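Sensor protein, Kinase (PDB 3GRC) is probably the CheY-like receiver domain of a sensor histidine kinase, accepting a phosphoryl group in two-component signalling. Local coordinates at residues R8-E13 against D34-A39; R20-M25 against K110-N115; G29-D34 against S120-I125; V56-P61 against I83-A88. One frame throughout, in Å; residues are numbered along the deposited sequence.

Contact 1 of 4, residues R8-E13 against D34-A39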
loop_
_atom_site.group_PDB
_atom_site.type_symbol
_atom_site.label_atom_id
_atom_site.label_comp_id
_atom_site.label_asym_id
_atom_site.label_seq_id
_atom_site.Cartn_x
_atom_site.Cartn_y
_atom_site.Cartn_z
ATOM N N ARG A 8 -10.399 6.476 1.295
ATOM C CA ARG A 8 -10.289 5.045 1.568
ATOM C C ARG A 8 -8.977 4.405 1.114
ATOM O O ARG A 8 -8.517 4.623 -0.006
ATOM C CB ARG A 8 -11.488 4.308 0.964
ATOM C CG ARG A 8 -11.552 2.818 1.322
ATOM C CD ARG A 8 -12.839 2.133 0.814
ATOM N NE ARG A 8 -13.969 2.482 1.662
ATOM C CZ ARG A 8 -14.634 1.635 2.435
ATOM N NH1 ARG A 8 -14.310 0.357 2.483
ATOM N NH2 ARG A 8 -15.622 2.085 3.182
ATOM N N ILE A 9 -8.381 3.607 1.995
ATOM C CA ILE A 9 -7.111 2.939 1.704
ATOM C C ILE A 9 -7.290 1.439 1.488
ATOM O O ILE A 9 -8.041 0.797 2.211
ATOM C CB ILE A 9 -6.119 3.109 2.873
ATOM C CG1 ILE A 9 -5.951 4.590 3.217
ATOM C CG2 ILE A 9 -4.783 2.468 2.529
ATOM C CD1 ILE A 9 -5.455 5.432 2.083
ATOM N N LEU A 10 -6.615 0.875 0.493
ATOM C CA LEU A 10 -6.697 -0.561 0.277
ATOM C C LEU A 10 -5.453 -1.207 0.896
ATOM O O LEU A 10 -4.333 -0.980 0.445
ATOM C CB LEU A 10 -6.767 -0.901 -1.211
ATOM C CG LEU A 10 -6.712 -2.396 -1.554
ATOM C CD1 LEU A 10 -7.943 -3.128 -1.029
ATOM C CD2 LEU A 10 -6.626 -2.553 -3.067
ATOM N N ILE A 11 -5.670 -1.992 1.941
ATOM C CA ILE A 11 -4.606 -2.687 2.649
ATOM C C ILE A 11 -4.373 -4.085 2.084
ATOM O O ILE A 11 -5.249 -4.942 2.172
ATOM C CB ILE A 11 -4.959 -2.866 4.141
ATOM C CG1 ILE A 11 -5.248 -1.515 4.780
ATOM C CG2 ILE A 11 -3.837 -3.608 4.857
ATOM C CD1 ILE A 11 -5.792 -1.632 6.180
ATOM N N CYS A 12 -3.200 -4.317 1.513
ATOM C CA CYS A 12 -2.869 -5.630 0.979
ATOM C C CYS A 12 -1.795 -6.167 1.905
ATOM O O CYS A 12 -0.627 -5.746 1.838
ATOM C CB CYS A 12 -2.339 -5.519 -0.449
ATOM S SG CYS A 12 -1.817 -7.064 -1.214
ATOM N N GLU A 13 -2.196 -7.095 2.771
ATOM C CA GLU A 13 -1.291 -7.663 3.759
ATOM C C GLU A 13 -1.572 -9.138 3.991
ATOM O O GLU A 13 -2.712 -9.549 4.193
ATOM C CB GLU A 13 -1.427 -6.872 5.071
ATOM C CG GLU A 13 -0.816 -7.512 6.329
ATOM C CD GLU A 13 0.694 -7.658 6.276
ATOM O OE1 GLU A 13 1.394 -6.642 6.135
ATOM O OE2 GLU A 13 1.180 -8.793 6.384
ATOM N N ASP A 34 -10.010 -1.114 3.456
ATOM C CA ASP A 34 -10.425 -2.465 3.186
ATOM C C ASP A 34 -9.205 -3.357 3.298
ATOM O O ASP A 34 -8.121 -3.003 2.852
ATOM C CB ASP A 34 -11.000 -2.582 1.770
ATOM C CG ASP A 34 -12.376 -1.939 1.637
ATOM O OD1 ASP A 34 -13.148 -1.992 2.610
ATOM O OD2 ASP A 34 -12.685 -1.393 0.557
HETATM N N MSE A 35 -9.376 -4.528 3.884
HETATM C CA MSE A 35 -8.260 -5.447 4.009
HETATM C C MSE A 35 -8.388 -6.599 3.007
HETATM O O MSE A 35 -9.453 -7.178 2.843
HETATM C CB MSE A 35 -8.197 -6.041 5.425
HETATM C CG MSE A 35 -8.269 -5.042 6.565
HETATM SE SE MSE A 35 -8.389 -5.948 8.247
HETATM C CE MSE A 35 -10.321 -6.306 8.335
ATOM N N VAL A 36 -7.294 -6.910 2.334
ATOM C CA VAL A 36 -7.203 -8.037 1.408
ATOM C C VAL A 36 -5.867 -8.700 1.717
ATOM O O VAL A 36 -4.958 -8.057 2.233
ATOM C CB VAL A 36 -7.293 -7.626 -0.100
ATOM C CG1 VAL A 36 -8.690 -7.078 -0.376
ATOM C CG2 VAL A 36 -6.215 -6.601 -0.475
ATOM N N HIS A 37 -5.739 -9.982 1.401
ATOM C CA HIS A 37 -4.518 -10.701 1.742
ATOM C C HIS A 37 -3.618 -11.215 0.622
ATOM O O HIS A 37 -2.683 -11.978 0.892
ATOM C CB HIS A 37 -4.878 -11.853 2.681
ATOM C CG HIS A 37 -5.841 -12.836 2.099
ATOM N ND1 HIS A 37 -5.469 -13.809 1.192
ATOM C CD2 HIS A 37 -7.177 -12.994 2.275
ATOM C CE1 HIS A 37 -6.523 -14.515 0.840
ATOM N NE2 HIS A 37 -7.577 -14.038 1.487
ATOM N N SER A 38 -3.877 -10.805 -0.617
ATOM C CA SER A 38 -3.052 -11.262 -1.730
ATOM C C SER A 38 -3.074 -10.289 -2.895
ATOM O O SER A 38 -3.958 -9.434 -2.996
ATOM C CB SER A 38 -3.510 -12.638 -2.224
ATOM O OG SER A 38 -4.663 -12.518 -3.047
ATOM N N ALA A 39 -2.088 -10.437 -3.778
ATOM C CA ALA A 39 -1.966 -9.592 -4.957
ATOM C C ALA A 39 -3.194 -9.716 -5.852
ATOM O O ALA A 39 -3.690 -8.719 -6.381
ATOM C CB ALA A 39 -0.707 -9.959 -5.736
#
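Ile11 is stitched to the neighbouring strand through both its N and its O: the N donates to Asp34 O at 2.8 Å, and the O accepts from Val36 N. Asp34 N to Ile9 O and Glu13 N to Val36 O extend this parallel ladder, which closes the beta-alpha-beta unit of strand 8-12, helix 16-28 and strand 32-36.

The packing is tightest under helix 39-48. Leu10 has CG anti to its N (chi1 174°), and its CD1 meets Val36 CG2 at 3.9 Å, the two side chains crossing at about a right angle. Cys12 CB reaches the same methyl, so a compact branched residue suits position 36. On the other face, against helix 16-28, Ile11 CD1 touches Met35 CG (a selenomethionine) more loosely, at 4.2 Å.

Toward solvent the contact turns polar. The Arg8 chain bends at chi3 (-77°) and forms a salt bridge, NH1 to Asp34 OD1 at 2.6 Å, and hydrogen-bonds Asp34 OD2 at 3.1 Å; the guanidinium and carboxylate planes lie 50° apart. Tyr51 OH also binds OD2. Backbone bonds thus set the pairing of this edge strand, while apolar contacts fill its inner part and a charged pair closes its partly exposed end.

Contact 2 of 4, residues R20-M25 against K110-N115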
loop_
_atom_site.group_PDB
_atom_site.type_symbol
_atom_site.label_atom_id
_atom_site.label_comp_id
_atom_site.label_asym_id
_atom_site.label_seq_id
_atom_site.Cartn_x
_atom_site.Cartn_y
_atom_site.Cartn_z
ATOM N N ARG A 20 -5.270 -6.154 10.299
ATOM C CA ARG A 20 -6.177 -5.547 11.254
ATOM C C ARG A 20 -5.512 -4.346 11.945
ATOM O O ARG A 20 -6.165 -3.341 12.189
ATOM C CB ARG A 20 -6.644 -6.591 12.289
ATOM C CG ARG A 20 -7.620 -6.076 13.366
ATOM C CD ARG A 20 -8.908 -5.449 12.800
ATOM N NE ARG A 20 -9.915 -5.273 13.846
ATOM C CZ ARG A 20 -10.871 -4.346 13.852
ATOM N NH1 ARG A 20 -10.984 -3.469 12.860
ATOM N NH2 ARG A 20 -11.710 -4.291 14.876
ATOM N N LEU A 21 -4.221 -4.444 12.258
ATOM C CA LEU A 21 -3.522 -3.325 12.903
ATOM C C LEU A 21 -3.602 -2.116 11.960
ATOM O O LEU A 21 -3.947 -1.005 12.386
ATOM C CB LEU A 21 -2.039 -3.658 13.180
ATOM C CG LEU A 21 -1.104 -2.545 13.731
ATOM C CD1 LEU A 21 -1.564 -2.109 15.122
ATOM C CD2 LEU A 21 0.358 -3.029 13.795
ATOM N N LEU A 22 -3.298 -2.338 10.680
ATOM C CA LEU A 22 -3.345 -1.242 9.714
ATOM C C LEU A 22 -4.766 -0.680 9.649
ATOM O O LEU A 22 -4.957 0.529 9.725
ATOM C CB LEU A 22 -2.871 -1.698 8.324
ATOM C CG LEU A 22 -1.349 -1.923 8.177
ATOM C CD1 LEU A 22 -1.057 -2.636 6.883
ATOM C CD2 LEU A 22 -0.620 -0.589 8.222
ATOM N N ASN A 23 -5.753 -1.563 9.546
ATOM C CA ASN A 23 -7.145 -1.133 9.504
ATOM C C ASN A 23 -7.451 -0.217 10.704
ATOM O O ASN A 23 -8.017 0.859 10.527
ATOM C CB ASN A 23 -8.086 -2.352 9.506
ATOM C CG ASN A 23 -9.559 -1.963 9.467
ATOM O OD1 ASN A 23 -10.324 -2.342 10.342
ATOM N ND2 ASN A 23 -9.958 -1.215 8.444
ATOM N N LEU A 24 -7.059 -0.630 11.910
ATOM C CA LEU A 24 -7.294 0.170 13.118
ATOM C C LEU A 24 -6.468 1.465 13.195
ATOM O O LEU A 24 -7.004 2.499 13.593
ATOM C CB LEU A 24 -7.053 -0.677 14.369
ATOM C CG LEU A 24 -8.078 -1.804 14.485
ATOM C CD1 LEU A 24 -7.620 -2.825 15.539
ATOM C CD2 LEU A 24 -9.451 -1.196 14.824
HETATM N N MSE A 25 -5.178 1.417 12.835
HETATM C CA MSE A 25 -4.326 2.635 12.835
HETATM C C MSE A 25 -4.844 3.668 11.814
HETATM O O MSE A 25 -4.857 4.876 12.066
HETATM C CB MSE A 25 -2.867 2.312 12.442
HETATM C CG MSE A 25 -2.044 1.534 13.419
HETATM SE SE MSE A 25 -0.209 1.342 12.735
HETATM C CE MSE A 25 0.521 0.589 14.395
ATOM N N LYS A 110 8.746 -2.698 9.436
ATOM C CA LYS A 110 7.965 -3.198 10.553
ATOM C C LYS A 110 9.048 -3.472 11.599
ATOM O O LYS A 110 10.142 -3.918 11.257
ATOM C CB LYS A 110 7.247 -4.499 10.184
ATOM C CG LYS A 110 6.061 -4.342 9.211
ATOM C CD LYS A 110 5.526 -5.697 8.812
ATOM C CE LYS A 110 4.435 -5.616 7.746
ATOM N NZ LYS A 110 3.985 -6.972 7.263
ATOM N N PRO A 111 8.777 -3.177 12.883
ATOM C CA PRO A 111 7.537 -2.610 13.435
ATOM C C PRO A 111 7.171 -1.256 12.831
ATOM O O PRO A 111 8.019 -0.396 12.630
ATOM C CB PRO A 111 7.839 -2.526 14.934
ATOM C CG PRO A 111 9.307 -2.277 14.970
ATOM C CD PRO A 111 9.822 -3.251 13.919
ATOM N N ILE A 112 5.886 -1.089 12.561
ATOM C CA ILE A 112 5.364 0.111 11.943
ATOM C C ILE A 112 5.353 1.373 12.791
ATOM O O ILE A 112 4.872 1.383 13.915
ATOM C CB ILE A 112 3.924 -0.123 11.429
ATOM C CG1 ILE A 112 3.866 -1.402 10.586
ATOM C CG2 ILE A 112 3.477 1.089 10.596
ATOM C CD1 ILE A 112 2.457 -1.864 10.240
ATOM N N ASP A 113 5.896 2.439 12.226
ATOM C CA ASP A 113 5.914 3.733 12.873
ATOM C C ASP A 113 4.566 4.367 12.495
ATOM O O ASP A 113 4.392 4.836 11.384
ATOM C CB ASP A 113 7.051 4.571 12.307
ATOM C CG ASP A 113 7.208 5.884 13.020
ATOM O OD1 ASP A 113 6.191 6.541 13.321
ATOM O OD2 ASP A 113 8.361 6.266 13.271
ATOM N N GLU A 114 3.619 4.367 13.419
ATOM C CA GLU A 114 2.287 4.903 13.161
ATOM C C GLU A 114 2.250 6.329 12.628
ATOM O O GLU A 114 1.517 6.627 11.675
ATOM C CB GLU A 114 1.449 4.812 14.431
ATOM C CG GLU A 114 -0.047 4.903 14.207
ATOM C CD GLU A 114 -0.819 4.526 15.456
ATOM O OE1 GLU A 114 -0.240 3.819 16.306
ATOM O OE2 GLU A 114 -1.993 4.924 15.586
ATOM N N ASN A 115 3.021 7.215 13.252
ATOM C CA ASN A 115 3.072 8.608 12.823
ATOM C C ASN A 115 3.597 8.725 11.403
ATOM O O ASN A 115 3.046 9.464 10.583
ATOM C CB ASN A 115 3.964 9.410 13.768
ATOM C CG ASN A 115 3.424 9.430 15.174
ATOM O OD1 ASN A 115 2.341 9.962 15.419
ATOM N ND2 ASN A 115 4.161 8.832 16.109
HETATM O O HOH W 1 -3.058 6.545 13.847
#
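The loop between strand 106-108 and the last helix of the receiver fold, 114-128, lies beside helix 16-28, with Ile112 and Glu114 meeting Leu21, Leu22 and Met25. Ile112 carries the apolar part of the contact. Its CG1 stands anti to the carbonyl carbon (chi1 -50°), and the CD1 methyl at its end meets Leu22 CD2 at 3.9 Å, the two chains crossing at about a right angle. Leu21 CD2 touches the same methyl more distantly, while the other branch, Ile112 CG2, faces Met25 SE at 4.3 Å. The long, flexible chain of Met25, a selenomethionine, is extended beyond CG and passes obliquely across Glu114, with Met25 CG 3.8 Å from Glu114 CD.

Glu114 suits this partly exposed place because its CG and carboxylate carbon lie against Met25 while OE2 still takes a bond from water. Water 1 donates to Glu114 OE2 at 2.6 Å and to Met25 O at 3.0 Å, tying the two helices together through solvent. With an alanine here, water 1 would probably lose its carboxylate acceptor, and Met25 CG would lose part of its cover.

Just before Glu114, Asp113 is the N-cap, its OD1 accepting from Leu116 N. The peptide bond joining Lys110 to Pro111 is cis, and Lys110 NZ forms a salt bridge with Glu13. A lysine followed by a cis proline ahead of the final helix is a hallmark of CheY-like receiver domains.

Contact 3 of 4, residues G29-D34 against S120-I125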
loop_
_atom_site.group_PDB
_atom_site.type_symbol
_atom_site.label_atom_id
_atom_site.label_comp_id
_atom_site.label_asym_id
_atom_site.label_seq_id
_atom_site.Cartn_x
_atom_site.Cartn_y
_atom_site.Cartn_z
ATOM N N GLY A 29 -6.260 7.613 12.089
ATOM C CA GLY A 29 -5.741 8.695 11.276
ATOM C C GLY A 29 -6.723 9.326 10.300
ATOM O O GLY A 29 -6.319 10.128 9.458
ATOM N N GLY A 30 -7.999 8.950 10.390
ATOM C CA GLY A 30 -9.009 9.526 9.522
ATOM C C GLY A 30 -9.276 8.802 8.221
ATOM O O GLY A 30 -9.968 9.325 7.349
ATOM N N PHE A 31 -8.755 7.592 8.085
ATOM C CA PHE A 31 -8.938 6.826 6.858
ATOM C C PHE A 31 -9.852 5.606 6.975
ATOM O O PHE A 31 -9.784 4.879 7.961
ATOM C CB PHE A 31 -7.582 6.317 6.357
ATOM C CG PHE A 31 -6.640 7.391 5.905
ATOM C CD1 PHE A 31 -6.804 7.999 4.665
ATOM C CD2 PHE A 31 -5.531 7.731 6.676
ATOM C CE1 PHE A 31 -5.867 8.921 4.196
ATOM C CE2 PHE A 31 -4.593 8.651 6.208
ATOM C CZ PHE A 31 -4.764 9.242 4.965
ATOM N N ASP A 32 -10.690 5.386 5.959
ATOM C CA ASP A 32 -11.530 4.189 5.897
ATOM C C ASP A 32 -10.587 3.246 5.156
ATOM O O ASP A 32 -9.665 3.701 4.461
ATOM C CB ASP A 32 -12.785 4.366 5.021
ATOM C CG ASP A 32 -13.910 5.128 5.718
ATOM O OD1 ASP A 32 -14.076 4.995 6.942
ATOM O OD2 ASP A 32 -14.652 5.848 5.021
ATOM N N SER A 33 -10.799 1.947 5.286
ATOM C CA SER A 33 -9.936 0.999 4.585
ATOM C C SER A 33 -10.510 -0.403 4.450
ATOM O O SER A 33 -11.365 -0.831 5.222
ATOM C CB SER A 33 -8.566 0.915 5.262
ATOM O OG SER A 33 -8.652 0.412 6.574
ATOM N N ASP A 34 -10.010 -1.114 3.456
ATOM C CA ASP A 34 -10.425 -2.465 3.186
ATOM C C ASP A 34 -9.205 -3.357 3.298
ATOM O O ASP A 34 -8.121 -3.003 2.852
ATOM C CB ASP A 34 -11.000 -2.582 1.770
ATOM C CG ASP A 34 -12.376 -1.939 1.637
ATOM O OD1 ASP A 34 -13.148 -1.992 2.610
ATOM O OD2 ASP A 34 -12.685 -1.393 0.557
ATOM N N SER A 120 3.101 9.716 5.845
ATOM C CA SER A 120 3.450 9.216 4.516
ATOM C C SER A 120 2.230 9.066 3.601
ATOM O O SER A 120 2.283 9.456 2.440
ATOM C CB SER A 120 4.181 7.871 4.612
ATOM O OG SER A 120 5.453 8.000 5.225
ATOM N N LEU A 121 1.130 8.509 4.098
ATOM C CA LEU A 121 -0.048 8.374 3.238
ATOM C C LEU A 121 -0.573 9.750 2.812
ATOM O O LEU A 121 -0.920 9.945 1.653
ATOM C CB LEU A 121 -1.153 7.555 3.923
ATOM C CG LEU A 121 -0.911 6.041 3.972
ATOM C CD1 LEU A 121 -1.816 5.414 5.011
ATOM C CD2 LEU A 121 -1.152 5.413 2.609
ATOM N N HIS A 122 -0.630 10.700 3.743
ATOM C CA HIS A 122 -1.089 12.055 3.418
ATOM C C HIS A 122 -0.184 12.651 2.341
ATOM O O HIS A 122 -0.669 13.190 1.350
ATOM C CB HIS A 122 -1.071 12.953 4.663
ATOM C CG HIS A 122 -2.272 12.780 5.541
ATOM N ND1 HIS A 122 -2.237 13.003 6.902
ATOM C CD2 HIS A 122 -3.532 12.394 5.251
ATOM C CE1 HIS A 122 -3.433 12.756 7.413
ATOM N NE2 HIS A 122 -4.235 12.385 6.436
ATOM N N ARG A 123 1.127 12.544 2.551
ATOM C CA ARG A 123 2.127 13.032 1.608
ATOM C C ARG A 123 1.923 12.363 0.252
ATOM O O ARG A 123 1.781 13.038 -0.768
ATOM C CB ARG A 123 3.544 12.691 2.098
ATOM C CG ARG A 123 4.381 13.860 2.600
ATOM C CD ARG A 123 3.797 14.448 3.866
ATOM N NE ARG A 123 4.595 15.548 4.411
ATOM C CZ ARG A 123 5.853 15.436 4.837
ATOM N NH1 ARG A 123 6.487 14.268 4.783
ATOM N NH2 ARG A 123 6.473 16.499 5.336
ATOM N N ALA A 124 1.908 11.031 0.253
ATOM C CA ALA A 124 1.756 10.258 -0.981
ATOM C C ALA A 124 0.509 10.619 -1.779
ATOM O O ALA A 124 0.564 10.775 -3.001
ATOM C CB ALA A 124 1.759 8.774 -0.666
ATOM N N ILE A 125 -0.618 10.740 -1.089
ATOM C CA ILE A 125 -1.875 11.084 -1.734
ATOM C C ILE A 125 -1.816 12.476 -2.367
ATOM O O ILE A 125 -2.191 12.653 -3.530
ATOM C CB ILE A 125 -3.038 11.025 -0.729
ATOM C CG1 ILE A 125 -3.211 9.580 -0.230
ATOM C CG2 ILE A 125 -4.320 11.563 -1.375
ATOM C CD1 ILE A 125 -4.300 9.400 0.823
#
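A 2.7 Å bond from Ala124 N to Ser120 O, followed by one of 2.9 Å from Ile125 N to Leu121 O, keeps the backbone of helix 114-128 regular where Leu121, His122 and Ile125 receive Phe31. The Phe31 ring, its CG anti to the carbonyl carbon (chi1 -66°), extends toward the helix and touches it with its far end. Phe31 CZ comes within 3.4 Å of His122 CD2 and also lies 4.1 Å from Leu121 CB. The two rings are inclined by 39°, with centroids 5.1 Å apart, so they meet at a slant.

Phe31 follows the end of helix 16-28, which closes in a Schellman motif with Phe31 N bonded to Leu26 O. Gly30 is the C-prime residue, with phi at 91°; a CB there would press against the carbonyl O of Gly29, so a glycine fits the turn. In the receiver fold this junction leads into strand 32-36, at one edge of the sheet. A large aromatic suits the position because its ring can span the distance from this turn to helix 114-128, covering Leu26 and Ile9 as well. The exposed His122 turns the CD2-NE2 side of its imidazole to Phe31 CZ and CE2. Ile125 points against the direction of the Phe31 side chain, its CD1 meeting Phe31 CE1 at 3.7 Å; its side chain also touches Ala52.

Contact 4 of 4, residues V56-P61 against I83-A88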
loop_
_atom_site.group_PDB
_atom_site.type_symbol
_atom_site.label_atom_id
_atom_site.label_comp_id
_atom_site.label_asym_id
_atom_site.label_seq_id
_atom_site.Cartn_x
_atom_site.Cartn_y
_atom_site.Cartn_z
ATOM N N VAL A 56 1.231 -1.750 0.660
ATOM C CA VAL A 56 1.647 -3.044 0.146
ATOM C C VAL A 56 2.706 -3.789 0.938
ATOM O O VAL A 56 3.772 -3.265 1.248
ATOM C CB VAL A 56 2.162 -2.914 -1.293
ATOM C CG1 VAL A 56 2.624 -4.275 -1.818
ATOM C CG2 VAL A 56 1.072 -2.338 -2.165
ATOM N N ASP A 57 2.391 -5.034 1.247
ATOM C CA ASP A 57 3.296 -5.919 1.955
ATOM C C ASP A 57 4.167 -6.534 0.862
ATOM O O ASP A 57 3.653 -7.046 -0.130
ATOM C CB ASP A 57 2.488 -7.009 2.659
ATOM C CG ASP A 57 3.360 -8.040 3.351
ATOM O OD1 ASP A 57 4.594 -7.828 3.450
ATOM O OD2 ASP A 57 2.792 -9.066 3.813
ATOM N N LEU A 58 5.477 -6.481 1.033
ATOM C CA LEU A 58 6.376 -7.038 0.041
ATOM C C LEU A 58 6.357 -8.565 0.002
ATOM O O LEU A 58 6.523 -9.166 -1.057
ATOM C CB LEU A 58 7.790 -6.545 0.304
ATOM C CG LEU A 58 8.406 -5.634 -0.756
ATOM C CD1 LEU A 58 7.438 -4.528 -1.148
ATOM C CD2 LEU A 58 9.701 -5.059 -0.211
ATOM N N ASN A 59 6.127 -9.190 1.152
ATOM C CA ASN A 59 6.112 -10.651 1.242
ATOM C C ASN A 59 4.732 -11.295 1.120
ATOM O O ASN A 59 4.176 -11.769 2.107
ATOM C CB ASN A 59 6.754 -11.080 2.558
ATOM C CG ASN A 59 8.175 -10.570 2.700
ATOM O OD1 ASN A 59 9.063 -10.956 1.938
ATOM N ND2 ASN A 59 8.396 -9.689 3.669
ATOM N N LEU A 60 4.188 -11.322 -0.090
ATOM C CA LEU A 60 2.875 -11.920 -0.320
ATOM C C LEU A 60 3.007 -13.357 -0.828
ATOM O O LEU A 60 4.008 -13.717 -1.445
ATOM C CB LEU A 60 2.095 -11.095 -1.337
ATOM C CG LEU A 60 1.949 -9.616 -0.997
ATOM C CD1 LEU A 60 1.367 -8.884 -2.187
ATOM C CD2 LEU A 60 1.079 -9.459 0.243
ATOM N N PRO A 61 1.981 -14.192 -0.585
ATOM C CA PRO A 61 1.979 -15.598 -1.018
ATOM C C PRO A 61 2.107 -15.785 -2.535
ATOM O O PRO A 61 3.162 -16.199 -3.017
ATOM C CB PRO A 61 0.653 -16.129 -0.469
ATOM C CG PRO A 61 -0.237 -14.907 -0.493
ATOM C CD PRO A 61 0.687 -13.824 0.023
ATOM N N ILE A 83 0.942 4.751 -3.475
ATOM C CA ILE A 83 1.295 3.480 -2.871
ATOM C C ILE A 83 2.401 3.624 -1.819
ATOM O O ILE A 83 3.408 4.291 -2.054
ATOM C CB ILE A 83 1.787 2.480 -3.928
ATOM C CG1 ILE A 83 0.685 2.194 -4.939
ATOM C CG2 ILE A 83 2.258 1.196 -3.242
ATOM C CD1 ILE A 83 1.016 1.072 -5.901
ATOM N N VAL A 84 2.195 2.995 -0.665
ATOM C CA VAL A 84 3.161 2.993 0.431
ATOM C C VAL A 84 3.460 1.529 0.757
ATOM O O VAL A 84 2.549 0.752 1.040
ATOM C CB VAL A 84 2.585 3.684 1.721
ATOM C CG1 VAL A 84 3.515 3.467 2.897
ATOM C CG2 VAL A 84 2.392 5.173 1.488
ATOM N N VAL A 85 4.732 1.147 0.706
ATOM C CA VAL A 85 5.113 -0.221 1.029
ATOM C C VAL A 85 5.298 -0.296 2.546
ATOM O O VAL A 85 5.937 0.576 3.139
ATOM C CB VAL A 85 6.453 -0.626 0.349
ATOM C CG1 VAL A 85 6.983 -1.908 0.964
ATOM C CG2 VAL A 85 6.252 -0.811 -1.130
ATOM N N VAL A 86 4.716 -1.319 3.165
ATOM C CA VAL A 86 4.826 -1.536 4.606
ATOM C C VAL A 86 5.186 -3.004 4.663
ATOM O O VAL A 86 4.335 -3.874 4.466
ATOM C CB VAL A 86 3.486 -1.310 5.347
ATOM C CG1 VAL A 86 3.691 -1.502 6.852
ATOM C CG2 VAL A 86 2.940 0.083 5.047
ATOM N N SER A 87 6.457 -3.278 4.919
ATOM C CA SER A 87 6.924 -4.643 4.917
ATOM C C SER A 87 8.174 -4.807 5.752
ATOM O O SER A 87 8.909 -3.847 5.989
ATOM C CB SER A 87 7.185 -5.064 3.461
ATOM O OG SER A 87 7.499 -6.427 3.358
ATOM N N ALA A 88 8.407 -6.043 6.183
ATOM C CA ALA A 88 9.551 -6.399 7.009
ATOM C C ALA A 88 10.896 -6.163 6.318
ATOM O O ALA A 88 11.860 -5.700 6.930
ATOM C CB ALA A 88 9.431 -7.859 7.428
HETATM O O HOH W 2 6.148 -7.894 5.750
#
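Leu58 lies across Val85 at about a right angle, its CD1 3.4 Å from Val85 CG1, closer than two methyls usually come, though the unusual Leu58 chi1 (-114°) makes the exact fit doubtful. The pair sits at the C-terminal end of the parallel sheet of the receiver domain, where the place of Asp57, just after strand 53-56, is consistent with that of the phosphoacceptor aspartate of the family. Beside it, Val56 and Val85 form a parallel bridge: Val56 N donates to Val84 O, and Val86 N donates to Val56 O at 2.9 Å. Val56 CG2 packs on Ile83 CG2 at 3.9 Å, beta-branched residues being well suited to a buried strand.

Asp57, with CG anti to the backbone N (chi1 176°), makes an Asx turn in which OD1 accepts from Asn59 N at 3.1 Å, well out of the carboxylate plane. Its OD2 takes a weak bond from Asp14 N. Replacing Asp57 by an alanine would probably leave Asn59 N and water 2 without their acceptor and free the turn to relax. Ser87 OG lies 3.2 Å from Asp57 OD1. Water 2 spans the two segments, donating to Asp57 OD1 at 2.8 Å and accepting from Ala88 N at 3.0 Å.

Contacts 1 and 4 both belong to the parallel sheet and use parallel backbone bonds, a run of four in contact 1 and two in contact 4; contact 4 is buried and contact 1 only partly so, since it includes an edge strand. Contacts 2 and 3 instead join helix 114-128, or the loop before it, to the beta-alpha-beta unit that contact 1 closes; neither has a direct hydrogen bond across it, contact 2 being a surface patch bridged by water and contact 3 an aromatic and aliphatic cluster. Glu13 of contact 1 forms a salt bridge with Lys110 of contact 2, and its other oxygen lies close to the carboxylate of Asp57, a like charge. Leu121 of contact 3 packs on Val84 of contact 4.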